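Local atomic coordinates of 6-carboxyhexanoate--CoA ligase (Aquifex aeolicus, PDB entry 5TV6), a protein that belongs to the BioW family of CoA ligases and folds as a mixed alpha/beta protein with three beta-sheets and flanking helices. Residues Tyr68-Pro73 against Val200-Leu205; Thr85-Lys90 against Val175-Cys180; Gly110-Ala115 against Arg125-Lys130. One frame throughout, in Å; residues are numbered along the deposited sequence.

In the fold
The three contacts sit around one mixed six-stranded sheet. Contact 1 joins the edge strand 65-69 to its neighbour 198-203, contact 2 packs the loop between helices 73-85 and 91-103 on strand 177-181 in the interior of the sheet, and contact 3 brings together the loops on either side of strand 115-119, the opposite edge. Centres of contacts 1 and 2 are about 17 Å apart, those of 2 and 3 about 18 Å, those of 1 and 3 about 24 Å. Contacts 1 and 2 touch, Leu205 CD1 lying 3.8 Å from Cys180 O. Along the chain the pairs are concentric, with contact 3 innermost, so strands far apart in sequence lie side by side in one sheet.

Contact 1: Tyr68-Pro73 against Val200-Leu205; sequences YSFKSP and VRITPL. With PML (pimelic acid), chain C.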
# COMPACT_ATOMS: atom_id res chain seq x y z
N TYR A 68 8.24 9.83 12.36
CA TYR A 68 9.61 9.90 12.86
C TYR A 68 10.53 10.33 11.72
O TYR A 68 10.30 9.93 10.58
CB TYR A 68 10.04 8.55 13.43
CG TYR A 68 9.31 8.18 14.69
CD1 TYR A 68 8.01 7.69 14.64
CD2 TYR A 68 9.91 8.32 15.94
CE1 TYR A 68 7.32 7.37 15.78
CE2 TYR A 68 9.22 8.00 17.10
CZ TYR A 68 7.92 7.53 17.01
OH TYR A 68 7.22 7.19 18.15
N SER A 69 11.54 11.16 12.03
CA SER A 69 12.53 11.65 11.07
C SER A 69 13.94 11.41 11.58
O SER A 69 14.24 11.66 12.75
CB SER A 69 12.38 13.14 10.81
OG SER A 69 11.05 13.44 10.46
N PHE A 70 14.82 10.94 10.68
CA PHE A 70 16.17 10.54 11.03
C PHE A 70 17.15 11.19 10.06
O PHE A 70 16.75 11.78 9.05
CB PHE A 70 16.30 9.02 11.03
CG PHE A 70 15.36 8.35 11.98
CD1 PHE A 70 15.67 8.24 13.32
CD2 PHE A 70 14.14 7.87 11.54
CE1 PHE A 70 14.78 7.64 14.22
CE2 PHE A 70 13.25 7.28 12.43
CZ PHE A 70 13.57 7.16 13.77
N LYS A 71 18.44 11.11 10.38
CA LYS A 71 19.42 11.79 9.54
C LYS A 71 19.81 10.99 8.30
O LYS A 71 20.40 11.56 7.38
CB LYS A 71 20.71 12.13 10.30
CG LYS A 71 20.64 12.32 11.80
CD LYS A 71 22.07 12.59 12.30
CE LYS A 71 22.29 12.29 13.78
NZ LYS A 71 22.31 10.83 14.09
N SER A 72 19.50 9.70 8.26
CA SER A 72 20.06 8.85 7.22
C SER A 72 19.09 7.71 6.93
O SER A 72 18.34 7.30 7.82
CB SER A 72 21.40 8.27 7.67
OG SER A 72 21.21 7.39 8.77
N PRO A 73 19.10 7.19 5.71
CA PRO A 73 18.34 5.96 5.45
C PRO A 73 18.69 4.83 6.39
O PRO A 73 17.80 4.09 6.82
CB PRO A 73 18.70 5.65 4.00
CG PRO A 73 18.93 7.01 3.40
CD PRO A 73 19.65 7.77 4.47
N VAL A 200 3.20 3.90 11.32
CA VAL A 200 4.42 4.58 11.75
C VAL A 200 5.12 5.13 10.51
O VAL A 200 5.84 4.40 9.82
CB VAL A 200 5.34 3.64 12.54
CG1 VAL A 200 6.57 4.39 13.03
CG2 VAL A 200 4.61 3.02 13.71
N ARG A 201 4.94 6.43 10.24
CA ARG A 201 5.61 7.05 9.10
C ARG A 201 7.07 7.32 9.48
O ARG A 201 7.35 7.80 10.58
CB ARG A 201 4.91 8.35 8.68
CG ARG A 201 3.40 8.21 8.56
CD ARG A 201 2.64 9.55 8.35
NE ARG A 201 3.04 10.25 7.12
CZ ARG A 201 3.71 11.41 7.09
NH1 ARG A 201 4.05 12.04 8.22
NH2 ARG A 201 4.03 11.95 5.91
N ILE A 202 7.98 6.98 8.57
CA ILE A 202 9.42 7.09 8.77
C ILE A 202 10.01 7.81 7.57
O ILE A 202 9.70 7.46 6.43
CB ILE A 202 10.07 5.70 8.93
CG1 ILE A 202 9.37 4.92 10.04
CG2 ILE A 202 11.58 5.81 9.14
CD1 ILE A 202 9.79 3.50 10.10
N THR A 203 10.85 8.81 7.82
CA THR A 203 11.48 9.55 6.71
C THR A 203 12.97 9.39 6.86
O THR A 203 13.44 9.19 7.98
CB THR A 203 11.05 11.02 6.64
OG1 THR A 203 9.63 11.08 6.69
CG2 THR A 203 11.48 11.66 5.32
N PRO A 204 13.70 9.68 5.76
CA PRO A 204 14.51 9.00 4.73
C PRO A 204 14.57 7.48 4.86
O PRO A 204 15.50 6.98 5.47
CB PRO A 204 15.90 9.62 4.91
CG PRO A 204 15.92 10.03 6.32
CD PRO A 204 14.56 10.67 6.42
N LEU A 205 13.61 6.76 4.29
CA LEU A 205 13.75 5.32 4.17
C LEU A 205 14.59 4.92 2.95
O LEU A 205 14.83 3.73 2.75
CB LEU A 205 12.38 4.65 4.11
CG LEU A 205 11.84 4.32 5.49
CD1 LEU A 205 10.43 3.75 5.42
CD2 LEU A 205 12.78 3.36 6.19
C1 PML C . 3.84 4.91 -2.05
O11 PML C . 4.06 3.75 -2.50
O12 PML C . 3.89 5.93 -2.82
C2 PML C . 3.52 5.08 -0.57
C3 PML C . 4.42 6.15 0.03
C4 PML C . 4.49 6.06 1.54
C5 PML C . 3.42 6.92 2.19
C6 PML C . 4.02 7.55 3.44
C7 PML C . 3.17 8.71 3.95
O71 PML C . 2.20 8.45 4.71
O72 PML C . 3.44 9.90 3.63
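Tyr68 N donates to Arg201 O at 2.8 Å. The return bond runs from Thr203 N to Tyr68 O, 3.0 Å, so both backbone polar groups of Tyr68 are tied to the residues before and after Ile202, as in parallel pairing. Above the side of the sheet that carries Tyr68 and Ile202, the tyrosine CD1 leans on Val200 CG1 at 3.9 Å, obliquely to the ring. Phe70 follows the strand end and turns the edge of its ring to Ile202, with Phe70 CE2 4.0 Å from Ile202 CG2. Phe79 of helix 73-85 meets both aromatic rings.

Past the strands Pro204 meets Phe70 and Pro73. Its ring carbon CG lies against the carbonyl oxygen of Phe70, and its own carbonyl oxygen faces CA of Pro73; the backbone of Pro204 is unusual for a proline (phi 2°), so the closeness of both approaches is doubtful.

Arg201 carries the contact to the ligand. A bend at chi3 (61°) turns its guanidinium to a carboxylate of pimelic acid, which it meets side-on: NE reaches O71 at 3.1 Å and NH2 reaches O72, also at 3.1 Å, one nitrogen to each oxygen. NH1 is taken by Thr67 OG1, which should limit rotation of the group. Tyr187, Tyr199, Thr160, Arg159 and Ser182 also hydrogen-bond to the ligand. The arrangement is that of a parallel strand pair at the edge of a mixed sheet, with its inner strand furnishing an arginine to a dicarboxylate-binding site.

Contact 2: Thr85-Lys90 against Val175-Cys180; sequences TQEGIK and VVAELC
Ile89 turns CG1 away from its own carbonyl carbon (chi1 -73°) and then bends at chi2 (74°), which carries CD1 across to Val176 and Ala177. Glu87, two residues earlier, is bent at chi2 as well (-70°), so that its carboxylate folds over beside the same strand. Both side chains spring from the loop joining helices 73-85 and 91-103, a helix-helix connection with a type I turn, laid against strand 177-181 of the mixed sheet. The turn, from Thr85 to Gly88, reverses the chain here and is closed by Gly88 N to Thr85 O at 3.2 Å. It leaves Glu87 and Ile89 both aimed at the strand.

The two partners make different contacts. Glu87 uses its aliphatic part as a neighbour for the alanine, its CB 4.2 Å from Ala177 CB. Its OE1 comes within 3.7 Å of Val176 O, an approach of two oxygens and no hydrogen bond; OE2 instead accepts hydrogen bonds from the backbone N of both Glu196 and Ile197, in the turn between strands 190-194 and 198-203. One carboxylate therefore ties the helix connection to that turn while its stem rests on strand 177-181.

Ile89 is buried, with Ala94 of helix 91-103 and Ile120 as further neighbours. Ile120 also touches Val176, so it joins the same apolar cluster. The methyl CD1 of Ile89 does the work across the contact: it is 4.4 Å from Val176 CG2 and closer to Ala177 CB, at 3.7 Å.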
# COMPACT_ATOMS: atom_id res chain seq x y z
N THR A 85 9.82 -5.40 15.02
CA THR A 85 10.12 -6.21 16.19
C THR A 85 9.02 -6.11 17.24
O THR A 85 8.68 -7.11 17.88
CB THR A 85 11.47 -5.78 16.74
OG1 THR A 85 12.51 -6.31 15.90
CG2 THR A 85 11.66 -6.21 18.19
N GLN A 86 8.44 -4.93 17.42
CA GLN A 86 7.38 -4.79 18.41
C GLN A 86 6.06 -5.39 17.96
O GLN A 86 5.11 -5.41 18.75
CB GLN A 86 7.20 -3.32 18.77
CG GLN A 86 8.51 -2.56 18.90
CD GLN A 86 8.31 -1.11 19.34
OE1 GLN A 86 7.18 -0.62 19.44
NE2 GLN A 86 9.42 -0.43 19.62
N GLU A 87 5.96 -5.86 16.71
CA GLU A 87 4.80 -6.58 16.22
C GLU A 87 5.00 -8.09 16.26
O GLU A 87 4.29 -8.83 15.56
CB GLU A 87 4.44 -6.13 14.80
CG GLU A 87 3.74 -4.78 14.73
CD GLU A 87 2.33 -4.85 15.28
OE1 GLU A 87 1.74 -5.93 15.18
OE2 GLU A 87 1.82 -3.83 15.79
N GLY A 88 5.94 -8.56 17.06
CA GLY A 88 6.26 -9.97 17.10
C GLY A 88 7.18 -10.46 16.00
O GLY A 88 7.75 -11.54 16.15
N ILE A 89 7.32 -9.73 14.90
CA ILE A 89 8.33 -10.13 13.92
C ILE A 89 9.66 -10.16 14.65
O ILE A 89 9.92 -9.31 15.51
CB ILE A 89 8.37 -9.17 12.71
CG1 ILE A 89 7.16 -9.35 11.80
CG2 ILE A 89 9.66 -9.36 11.90
CD1 ILE A 89 5.85 -8.78 12.33
N LYS A 90 10.48 -11.17 14.37
CA LYS A 90 11.79 -11.19 14.99
C LYS A 90 12.80 -10.57 14.04
O LYS A 90 12.73 -10.76 12.82
CB LYS A 90 12.25 -12.59 15.41
CG LYS A 90 13.28 -12.56 16.57
CD LYS A 90 14.74 -12.40 16.09
CE LYS A 90 15.77 -12.36 17.23
NZ LYS A 90 17.17 -12.43 16.71
N VAL A 175 -2.93 -9.49 7.41
CA VAL A 175 -1.49 -9.22 7.42
C VAL A 175 -1.14 -8.67 8.79
O VAL A 175 -1.88 -7.84 9.34
CB VAL A 175 -1.10 -8.25 6.29
CG1 VAL A 175 0.39 -7.92 6.38
CG2 VAL A 175 -1.41 -8.85 4.93
N VAL A 176 -0.06 -9.16 9.38
CA VAL A 176 0.25 -8.74 10.75
C VAL A 176 1.04 -7.43 10.76
O VAL A 176 0.82 -6.58 11.63
CB VAL A 176 0.99 -9.85 11.52
CG1 VAL A 176 0.00 -10.91 11.99
CG2 VAL A 176 2.08 -10.48 10.69
N ALA A 177 1.93 -7.23 9.79
CA ALA A 177 2.72 -6.01 9.71
C ALA A 177 3.12 -5.77 8.26
O ALA A 177 3.16 -6.70 7.45
CB ALA A 177 3.96 -6.08 10.61
N GLU A 178 3.44 -4.50 7.95
CA GLU A 178 3.80 -4.10 6.60
C GLU A 178 5.02 -3.19 6.62
O GLU A 178 5.17 -2.36 7.52
CB GLU A 178 2.64 -3.36 5.89
CG GLU A 178 3.02 -2.68 4.58
CD GLU A 178 1.80 -2.29 3.74
OE1 GLU A 178 0.67 -2.73 4.07
OE2 GLU A 178 1.96 -1.55 2.75
N LEU A 179 5.88 -3.36 5.63
CA LEU A 179 7.00 -2.47 5.38
C LEU A 179 6.87 -1.92 3.97
O LEU A 179 6.59 -2.67 3.04
CB LEU A 179 8.33 -3.19 5.55
CG LEU A 179 9.55 -2.43 5.01
CD1 LEU A 179 9.87 -1.28 5.92
CD2 LEU A 179 10.75 -3.36 4.87
N CYS A 180 7.08 -0.60 3.81
CA CYS A 180 6.78 0.07 2.55
C CYS A 180 7.56 1.38 2.46
O CYS A 180 7.57 2.17 3.41
CB CYS A 180 5.27 0.37 2.44
SG CYS A 180 4.83 1.54 1.13

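Contact 3: Gly110-Ala115 against Arg125-Lys130; sequences GNMRGA and RLEEDK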
# COMPACT_ATOMS: atom_id res chain seq x y z
N GLY A 110 14.69 -4.31 -10.72
CA GLY A 110 13.71 -3.25 -10.68
C GLY A 110 12.63 -3.44 -9.62
O GLY A 110 12.81 -4.15 -8.62
N ASN A 111 11.49 -2.79 -9.87
CA ASN A 111 10.38 -2.73 -8.92
C ASN A 111 9.24 -3.64 -9.37
O ASN A 111 8.74 -3.53 -10.49
CB ASN A 111 9.85 -1.30 -8.79
CG ASN A 111 10.77 -0.41 -7.97
OD1 ASN A 111 11.32 -0.84 -6.95
ND2 ASN A 111 10.96 0.81 -8.43
N MSE A 112 8.80 -4.52 -8.46
CA MSE A 112 7.51 -5.18 -8.60
C MSE A 112 6.44 -4.09 -8.58
O MSE A 112 6.69 -2.99 -8.10
CB MSE A 112 7.25 -6.15 -7.45
CG MSE A 112 8.45 -6.90 -6.89
SE MSE A 112 7.95 -8.69 -6.27
CE MSE A 112 6.73 -8.23 -4.86
N ARG A 113 5.24 -4.39 -9.07
CA ARG A 113 4.11 -3.50 -8.84
C ARG A 113 3.11 -4.09 -7.86
O ARG A 113 2.00 -3.56 -7.73
CB ARG A 113 3.43 -3.13 -10.16
CG ARG A 113 3.74 -1.70 -10.57
CD ARG A 113 2.59 -1.03 -11.29
NE ARG A 113 2.21 -1.76 -12.50
CZ ARG A 113 0.99 -2.22 -12.74
NH1 ARG A 113 0.02 -2.03 -11.85
NH2 ARG A 113 0.74 -2.87 -13.87
N GLY A 114 3.48 -5.15 -7.17
CA GLY A 114 2.68 -5.68 -6.09
C GLY A 114 3.56 -5.90 -4.88
O GLY A 114 4.71 -5.45 -4.87
N ALA A 115 3.05 -6.58 -3.86
CA ALA A 115 3.77 -6.72 -2.61
C ALA A 115 4.49 -8.06 -2.55
O ALA A 115 4.09 -9.04 -3.19
CB ALA A 115 2.82 -6.59 -1.42
N ARG A 125 9.98 -15.56 0.22
CA ARG A 125 8.94 -14.88 -0.54
C ARG A 125 7.89 -15.90 -0.99
O ARG A 125 8.15 -16.73 -1.87
CB ARG A 125 9.59 -14.12 -1.70
CG ARG A 125 10.78 -13.27 -1.19
CD ARG A 125 11.64 -12.65 -2.28
NE ARG A 125 10.86 -11.92 -3.28
CZ ARG A 125 11.38 -11.08 -4.16
NH1 ARG A 125 12.69 -10.84 -4.16
NH2 ARG A 125 10.60 -10.46 -5.03
N LEU A 126 6.70 -15.85 -0.37
CA LEU A 126 5.58 -16.74 -0.64
C LEU A 126 4.70 -16.29 -1.80
O LEU A 126 3.73 -16.99 -2.12
CB LEU A 126 4.68 -16.86 0.60
CG LEU A 126 5.08 -17.57 1.90
CD1 LEU A 126 6.30 -16.94 2.53
CD2 LEU A 126 3.92 -17.56 2.89
N GLU A 127 4.98 -15.14 -2.41
CA GLU A 127 4.12 -14.63 -3.47
C GLU A 127 4.18 -15.54 -4.69
O GLU A 127 5.20 -16.19 -4.96
CB GLU A 127 4.51 -13.20 -3.86
CG GLU A 127 5.91 -13.04 -4.44
CD GLU A 127 6.96 -12.62 -3.42
OE1 GLU A 127 6.73 -12.84 -2.22
OE2 GLU A 127 8.02 -12.09 -3.82
N GLU A 128 3.06 -15.63 -5.42
CA GLU A 128 2.98 -16.46 -6.61
C GLU A 128 3.91 -15.91 -7.70
O GLU A 128 5.09 -16.25 -7.71
CB GLU A 128 1.52 -16.60 -7.07
CG GLU A 128 0.75 -15.31 -7.49
CD GLU A 128 0.64 -14.26 -6.43
OE1 GLU A 128 0.08 -14.53 -5.37
OE2 GLU A 128 1.11 -13.15 -6.67
N ASP A 129 3.43 -15.04 -8.59
CA ASP A 129 4.34 -14.40 -9.55
C ASP A 129 5.29 -13.50 -8.77
O ASP A 129 4.94 -12.37 -8.43
CB ASP A 129 3.57 -13.61 -10.60
CG ASP A 129 4.44 -13.20 -11.78
OD1 ASP A 129 5.68 -13.36 -11.68
OD2 ASP A 129 3.90 -12.71 -12.79
N LYS A 130 6.49 -14.00 -8.48
CA LYS A 130 7.43 -13.25 -7.66
C LYS A 130 8.12 -12.15 -8.45
O LYS A 130 9.15 -11.63 -8.01
CB LYS A 130 8.47 -14.17 -7.02
CG LYS A 130 7.88 -15.33 -6.22
CD LYS A 130 8.92 -16.32 -5.75
CE LYS A 130 10.07 -15.62 -5.03
NZ LYS A 130 10.99 -16.59 -4.37
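Met112, present as selenomethionine, reaches from its loop to Arg125, Glu127 and Lys130 of the other. CB leaves the backbone in the direction of the 125-130 loop. With chi1 at -35°, CG stays beside the backbone N of the residue, and the next bend, at chi2, delivers the selenium into the middle of the contact. Here SE has its close neighbours: Arg125 NH2 is 3.4 Å away, SE sitting at the edge of the guanidinium and near its plane, and the backbone oxygen of Lys130 is 3.6 Å from SE. The nearer carboxylate oxygen of Glu127, OE2, is looser, 4.2 Å from SE. A second bend, at chi3 (-63°), turns CE back on its own segment, and Met112 CE ends 3.2 Å from Ala115 O, a close carbon-to-oxygen approach. Met112 and Arg125 run past each other in opposite directions.

The polar groups beside the selenium are arranged by a salt bridge inside the 125-130 loop. Arg125 NE donates to Glu127 OE2 at 2.9 Å, and NH2 adds a longer bond to that same oxygen, 3.3 Å. Both nitrogens therefore grip one atom side-on, nearly in the guanidinium plane. NH2 also donates to Ala105 O, and Glu127 OE1 accepts from Leu117 N, so the pair is fixed at both ends. The Lys130 amine turns elsewhere, to Glu124.

No hydrogen bond or salt bridge links the two loops directly. Selenium, in the place of a methionine sulfur, is set against an ion pair whose glutamate is buried, an arrangement consistent with weak attraction of the selenium to the arginine. The direct contact between the loops is thus one of packing, while polar ties of the 125-130 loop run to Leu117 of strand 115-119.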